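Local coordinates for esterase E25 (Uncultured bacterium, PDB 4Q05), which probably hydrolyses carboxylic esters as a dimeric alpha/beta-hydrolase of the bacterial hormone-sensitive lipase family, at residues R310-L315 and A322-Y327; G204-A209 and I330-Y335. One frame throughout, in Å; residues are numbered along the deposited sequence.

Interaction 1 of 2, residues R310-L315 and A322-Y327. With NA (sodium ion), chain C; NA (sodium ion), chain D.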
loop_
_atom_site.group_PDB
_atom_site.type_symbol
_atom_site.label_atom_id
_atom_site.label_comp_id
_atom_site.label_asym_id
_atom_site.label_seq_id
_atom_site.Cartn_x
_atom_site.Cartn_y
_atom_site.Cartn_z
ATOM N N ARG A 310 -4.869 6.793 -0.388
ATOM C CA ARG A 310 -5.324 8.072 0.155
ATOM C C ARG A 310 -6.540 7.824 1.012
ATOM O O ARG A 310 -6.687 8.416 2.072
ATOM C CB ARG A 310 -5.645 9.076 -0.950
ATOM C CG ARG A 310 -4.406 9.670 -1.621
ATOM C CD ARG A 310 -4.801 10.483 -2.836
ATOM N NE ARG A 310 -5.638 11.617 -2.457
ATOM C CZ ARG A 310 -6.440 12.275 -3.287
ATOM N NH1 ARG A 310 -6.542 11.907 -4.557
ATOM N NH2 ARG A 310 -7.161 13.288 -2.838
ATOM N N THR A 311 -7.412 6.926 0.574
ATOM C CA THR A 311 -8.603 6.630 1.361
ATOM C C THR A 311 -8.233 5.874 2.640
ATOM O O THR A 311 -8.741 6.175 3.713
ATOM C CB THR A 311 -9.646 5.827 0.562
ATOM O OG1 THR A 311 -10.104 6.605 -0.558
ATOM C CG2 THR A 311 -10.821 5.476 1.454
ATOM N N HIS A 312 -7.350 4.893 2.509
ATOM C CA HIS A 312 -6.899 4.122 3.652
ATOM C C HIS A 312 -6.310 5.058 4.706
ATOM O O HIS A 312 -6.589 4.928 5.898
ATOM C CB HIS A 312 -5.833 3.096 3.240
ATOM C CG HIS A 312 -5.186 2.411 4.404
ATOM N ND1 HIS A 312 -3.908 2.705 4.828
ATOM C CD2 HIS A 312 -5.656 1.468 5.255
ATOM C CE1 HIS A 312 -3.609 1.957 5.878
ATOM N NE2 HIS A 312 -4.657 1.203 6.163
ATOM N N ILE A 313 -5.494 6.001 4.252
ATOM C CA ILE A 313 -4.806 6.896 5.170
ATOM C C ILE A 313 -5.827 7.815 5.818
ATOM O O ILE A 313 -5.785 8.029 7.022
ATOM C CB ILE A 313 -3.689 7.707 4.469
ATOM C CG1 ILE A 313 -2.517 6.782 4.108
ATOM C CG2 ILE A 313 -3.181 8.843 5.371
ATOM C CD1 ILE A 313 -1.897 6.062 5.354
ATOM N N LYS A 314 -6.763 8.340 5.029
ATOM C CA LYS A 314 -7.765 9.245 5.599
ATOM C C LYS A 314 -8.624 8.517 6.632
ATOM O O LYS A 314 -8.969 9.072 7.677
ATOM C CB LYS A 314 -8.636 9.908 4.510
ATOM C CG LYS A 314 -9.583 10.995 5.088
ATOM C CD LYS A 314 -10.251 11.833 3.998
ATOM C CE LYS A 314 -11.071 12.974 4.617
ATOM N NZ LYS A 314 -11.643 13.882 3.585
ATOM N N LEU A 315 -8.963 7.265 6.353
ATOM C CA LEU A 315 -9.683 6.461 7.343
ATOM C C LEU A 315 -8.881 6.328 8.634
ATOM O O LEU A 315 -9.393 6.608 9.730
ATOM C CB LEU A 315 -10.019 5.073 6.787
ATOM C CG LEU A 315 -10.993 5.075 5.608
ATOM C CD1 LEU A 315 -10.922 3.773 4.852
ATOM C CD2 LEU A 315 -12.415 5.327 6.102
ATOM N N ALA A 322 -8.832 0.331 9.487
ATOM C CA ALA A 322 -8.722 0.123 8.050
ATOM C C ALA A 322 -7.466 -0.672 7.741
ATOM O O ALA A 322 -6.368 -0.314 8.173
ATOM C CB ALA A 322 -8.729 1.454 7.308
ATOM N N ASP A 323 -7.651 -1.770 7.017
ATOM C CA ASP A 323 -6.562 -2.664 6.655
ATOM C C ASP A 323 -6.303 -2.548 5.169
ATOM O O ASP A 323 -7.228 -2.675 4.362
ATOM C CB ASP A 323 -6.916 -4.096 7.042
ATOM C CG ASP A 323 -6.953 -4.289 8.553
ATOM O OD1 ASP A 323 -6.259 -3.515 9.253
ATOM O OD2 ASP A 323 -7.658 -5.202 9.055
ATOM N N LEU A 324 -5.050 -2.285 4.805
ATOM C CA LEU A 324 -4.695 -2.101 3.406
ATOM C C LEU A 324 -3.875 -3.281 2.877
ATOM O O LEU A 324 -2.959 -3.765 3.551
ATOM C CB LEU A 324 -3.876 -0.817 3.228
ATOM C CG LEU A 324 -3.308 -0.638 1.808
ATOM C CD1 LEU A 324 -4.389 -0.321 0.773
ATOM C CD2 LEU A 324 -2.240 0.454 1.785
ATOM N N PHE A 325 -4.211 -3.725 1.667
ATOM C CA PHE A 325 -3.447 -4.742 0.946
ATOM C C PHE A 325 -3.107 -4.222 -0.442
ATOM O O PHE A 325 -3.988 -3.811 -1.189
ATOM C CB PHE A 325 -4.245 -6.046 0.856
ATOM C CG PHE A 325 -4.550 -6.633 2.198
ATOM C CD1 PHE A 325 -5.608 -6.154 2.951
ATOM C CD2 PHE A 325 -3.756 -7.633 2.725
ATOM C CE1 PHE A 325 -5.880 -6.681 4.202
ATOM C CE2 PHE A 325 -4.018 -8.164 3.976
ATOM C CZ PHE A 325 -5.084 -7.687 4.711
ATOM N N VAL A 326 -1.821 -4.217 -0.765
ATOM C CA VAL A 326 -1.338 -3.769 -2.067
ATOM C C VAL A 326 -0.541 -4.918 -2.671
ATOM O O VAL A 326 0.452 -5.365 -2.104
ATOM C CB VAL A 326 -0.416 -2.537 -1.942
ATOM C CG1 VAL A 326 0.100 -2.100 -3.322
ATOM C CG2 VAL A 326 -1.150 -1.382 -1.235
ATOM N N TYR A 327 -0.977 -5.396 -3.824
ATOM C CA TYR A 327 -0.331 -6.539 -4.450
ATOM C C TYR A 327 0.585 -6.128 -5.581
ATOM O O TYR A 327 0.178 -5.434 -6.495
ATOM C CB TYR A 327 -1.375 -7.537 -4.947
ATOM C CG TYR A 327 -2.035 -8.240 -3.791
ATOM C CD1 TYR A 327 -1.466 -9.382 -3.230
ATOM C CD2 TYR A 327 -3.198 -7.740 -3.230
ATOM C CE1 TYR A 327 -2.050 -10.015 -2.149
ATOM C CE2 TYR A 327 -3.786 -8.361 -2.153
ATOM C CZ TYR A 327 -3.205 -9.499 -1.614
ATOM O OH TYR A 327 -3.808 -10.112 -0.543
HETATM NA NA NA C . -2.075 3.556 2.960
HETATM NA NA NA D . 0.557 -5.015 0.779
#

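Interaction 2 of 2, residues G204-A209 and I330-Y335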
loop_
_atom_site.group_PDB
_atom_site.type_symbol
_atom_site.label_atom_id
_atom_site.label_comp_id
_atom_site.label_asym_id
_atom_site.label_seq_id
_atom_site.Cartn_x
_atom_site.Cartn_y
_atom_site.Cartn_z
ATOM N N GLY A 204 -17.474 -2.983 -2.509
ATOM C CA GLY A 204 -17.164 -3.415 -3.853
ATOM C C GLY A 204 -16.031 -2.569 -4.368
ATOM O O GLY A 204 -15.133 -2.212 -3.616
ATOM N N SER A 205 -16.090 -2.201 -5.637
ATOM C CA SER A 205 -14.917 -1.659 -6.285
ATOM C C SER A 205 -15.260 -0.471 -7.155
ATOM O O SER A 205 -16.424 -0.256 -7.499
ATOM C CB SER A 205 -14.249 -2.759 -7.104
ATOM O OG SER A 205 -15.168 -3.269 -8.056
ATOM N N SER A 206 -14.244 0.316 -7.483
ATOM C CA SER A 206 -14.409 1.428 -8.400
ATOM C C SER A 206 -15.655 2.262 -8.094
ATOM O O SER A 206 -15.811 2.782 -6.991
ATOM C CB SER A 206 -14.488 0.910 -9.836
ATOM O OG SER A 206 -14.382 1.988 -10.752
ATOM N N GLY A 207 -16.537 2.377 -9.087
ATOM C CA GLY A 207 -17.722 3.200 -8.955
ATOM C C GLY A 207 -18.661 2.745 -7.855
ATOM O O GLY A 207 -19.277 3.572 -7.183
ATOM N N GLY A 208 -18.774 1.432 -7.673
ATOM C CA GLY A 208 -19.624 0.888 -6.626
ATOM C C GLY A 208 -19.052 1.208 -5.251
ATOM O O GLY A 208 -19.792 1.513 -4.318
ATOM N N ALA A 209 -17.728 1.147 -5.135
ATOM C CA ALA A 209 -17.046 1.537 -3.903
ATOM C C ALA A 209 -17.293 3.019 -3.632
ATOM O O ALA A 209 -17.376 3.447 -2.484
ATOM C CB ALA A 209 -15.567 1.281 -4.021
ATOM N N ILE A 330 -0.478 -5.974 -9.521
ATOM C CA ILE A 330 -1.920 -5.869 -9.701
ATOM C C ILE A 330 -2.401 -4.489 -10.140
ATOM O O ILE A 330 -2.055 -3.465 -9.522
ATOM C CB ILE A 330 -2.665 -6.361 -8.448
ATOM C CG1 ILE A 330 -2.801 -7.890 -8.520
ATOM C CG2 ILE A 330 -4.028 -5.677 -8.299
ATOM C CD1 ILE A 330 -3.832 -8.474 -7.560
ATOM N N ALA A 331 -3.187 -4.476 -11.218
ATOM C CA ALA A 331 -3.811 -3.258 -11.715
ATOM C C ALA A 331 -5.259 -3.205 -11.248
ATOM O O ALA A 331 -5.721 -4.104 -10.555
ATOM C CB ALA A 331 -3.751 -3.209 -13.240
ATOM N N HIS A 332 -5.975 -2.157 -11.655
ATOM C CA HIS A 332 -7.363 -1.934 -11.251
ATOM C C HIS A 332 -8.227 -3.180 -11.401
ATOM O O HIS A 332 -8.481 -3.611 -12.511
ATOM C CB HIS A 332 -7.954 -0.833 -12.120
ATOM C CG HIS A 332 -9.390 -0.534 -11.842
ATOM N ND1 HIS A 332 -9.806 0.163 -10.724
ATOM C CD2 HIS A 332 -10.509 -0.804 -12.558
ATOM C CE1 HIS A 332 -11.119 0.306 -10.767
ATOM N NE2 HIS A 332 -11.569 -0.274 -11.867
ATOM N N GLY A 333 -8.682 -3.741 -10.285
ATOM C CA GLY A 333 -9.572 -4.890 -10.310
ATOM C C GLY A 333 -8.927 -6.250 -10.523
ATOM O O GLY A 333 -9.631 -7.253 -10.525
ATOM N N ASP A 334 -7.601 -6.300 -10.686
ATOM C CA ASP A 334 -6.925 -7.551 -11.018
ATOM C C ASP A 334 -6.949 -8.562 -9.885
ATOM O O ASP A 334 -6.550 -9.711 -10.078
ATOM C CB ASP A 334 -5.467 -7.305 -11.426
ATOM C CG ASP A 334 -5.323 -6.918 -12.873
ATOM O OD1 ASP A 334 -6.297 -7.108 -13.635
ATOM O OD2 ASP A 334 -4.228 -6.433 -13.250
ATOM N N TYR A 335 -7.385 -8.134 -8.703
ATOM C CA TYR A 335 -7.412 -9.014 -7.536
ATOM C C TYR A 335 -8.612 -9.942 -7.605
ATOM O O TYR A 335 -8.748 -10.845 -6.788
ATOM C CB TYR A 335 -7.484 -8.190 -6.247
ATOM C CG TYR A 335 -8.643 -7.225 -6.241
ATOM C CD1 TYR A 335 -9.929 -7.658 -5.935
ATOM C CD2 TYR A 335 -8.460 -5.887 -6.563
ATOM C CE1 TYR A 335 -11.001 -6.785 -5.945
ATOM C CE2 TYR A 335 -9.525 -5.006 -6.568
ATOM C CZ TYR A 335 -10.788 -5.457 -6.266
ATOM O OH TYR A 335 -11.848 -4.581 -6.275
#

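Interaction 1 of 2, residues R310-L315 and A322-Y327
H312 carries this contact, with its imidazole pressed between helix and strand. CB of L324 sits squarely over one face of the ring, 3.5 Å from the centroid, in a CH-pi contact. The carbonyl of A322 meets the same ring at its edge. There NE2 donates a hydrogen bond to A322 O over 3.0 Å. The bond is bent, with an N-H...O angle of 135°, and the donor stands above the carbonyl plane although the oxygen lies near the ring plane. R316 NH1 also donates to A322 O, which is therefore gripped by two side chains. CG of H312 is anti to its backbone N (chi1 172°), and this swings the ring off the helix and against the strand. The rotation of the ring is fixed on three counts: the face on L324, the NE2 bond, and ND1 on a sodium ion at 2.8 Å. With NE2 donating, ND1 is likely to lack a proton and so be able to bind the ion. V326 O of the second subunit also binds this sodium. V326 O of this chain binds the second sodium in turn, together with H312 of the second subunit. Beside the ring, A322 CB packs on H312 CD2 at 3.7 Å and on L315 CB at 3.9 Å. L324 also packs on L324 of the second subunit, so the contact is part of the dimer interface. The helix and strand segments run roughly antiparallel, at 156°, their axes 8.4 Å apart. They belong to the beta-alpha-beta unit of strand 294-299, helix 305-317 and strand 322-327. Strand 322-327 is one of the two edge strands in the sheet of this chain. It pairs with strand 294-299, and helix 342-358 covers D323, F325 and Y327.

Interaction 2 of 2, residues G204-A209 and I330-Y335
S206 and H332 meet from two turns: S206 has the strained phi of 46° and psi of -122° between strand 200-205 and helix 206-221, and H332 lies in a type II beta turn from A331 to D334. H332 presents the edge of its ring to S206, with CE1 3.5 Å from S206 CB. S206 OG is 3.8 Å from H332 NE2, close but not bonded, and makes a weak hydrogen bond to G139 O. H332 ND1 bonds to T234 OG1. The second touch is Y335 OH against S205 CB, at 3.1 Å. S205 OG bonds to E152 OE1 and Y335 OH to E152 OE2, which ties the two segments together indirectly. D334 OD2 accepts A331 N at 3.0 Å and steadies the turn, while OD1 forms a salt bridge with R254. Were H332 an alanine, T234 OG1 would probably lose its imidazole partner and a gap would open at S206 CB. The strained turn and the sequence around S206, with G204 and G208, are consistent with a GxSxG nucleophile elbow. A loop histidine facing S206 edge-on is consistent with the serine-histidine part of an alpha/beta-hydrolase catalytic triad.

Overall arrangement
Both contacts are buried and reach the same sheet, but they serve different places in it. Interaction 2 lies near the centre of the chain, at the end of a central strand. Interaction 1 lies at an edge strand of the subunit, where the second subunit covers it. Their centres are about 13 Å apart. The strand of interaction 1 leads into the loop 330-335 of interaction 2, and the long connection closed by interaction 2 contains interaction 1. Each uses a histidine differently. H312 is locked by a direct hydrogen bond, a CH-pi contact and an intersubunit sodium. H332 only touches S206 across the contact, and its ND1 bond goes to T234; the place is probably the active site.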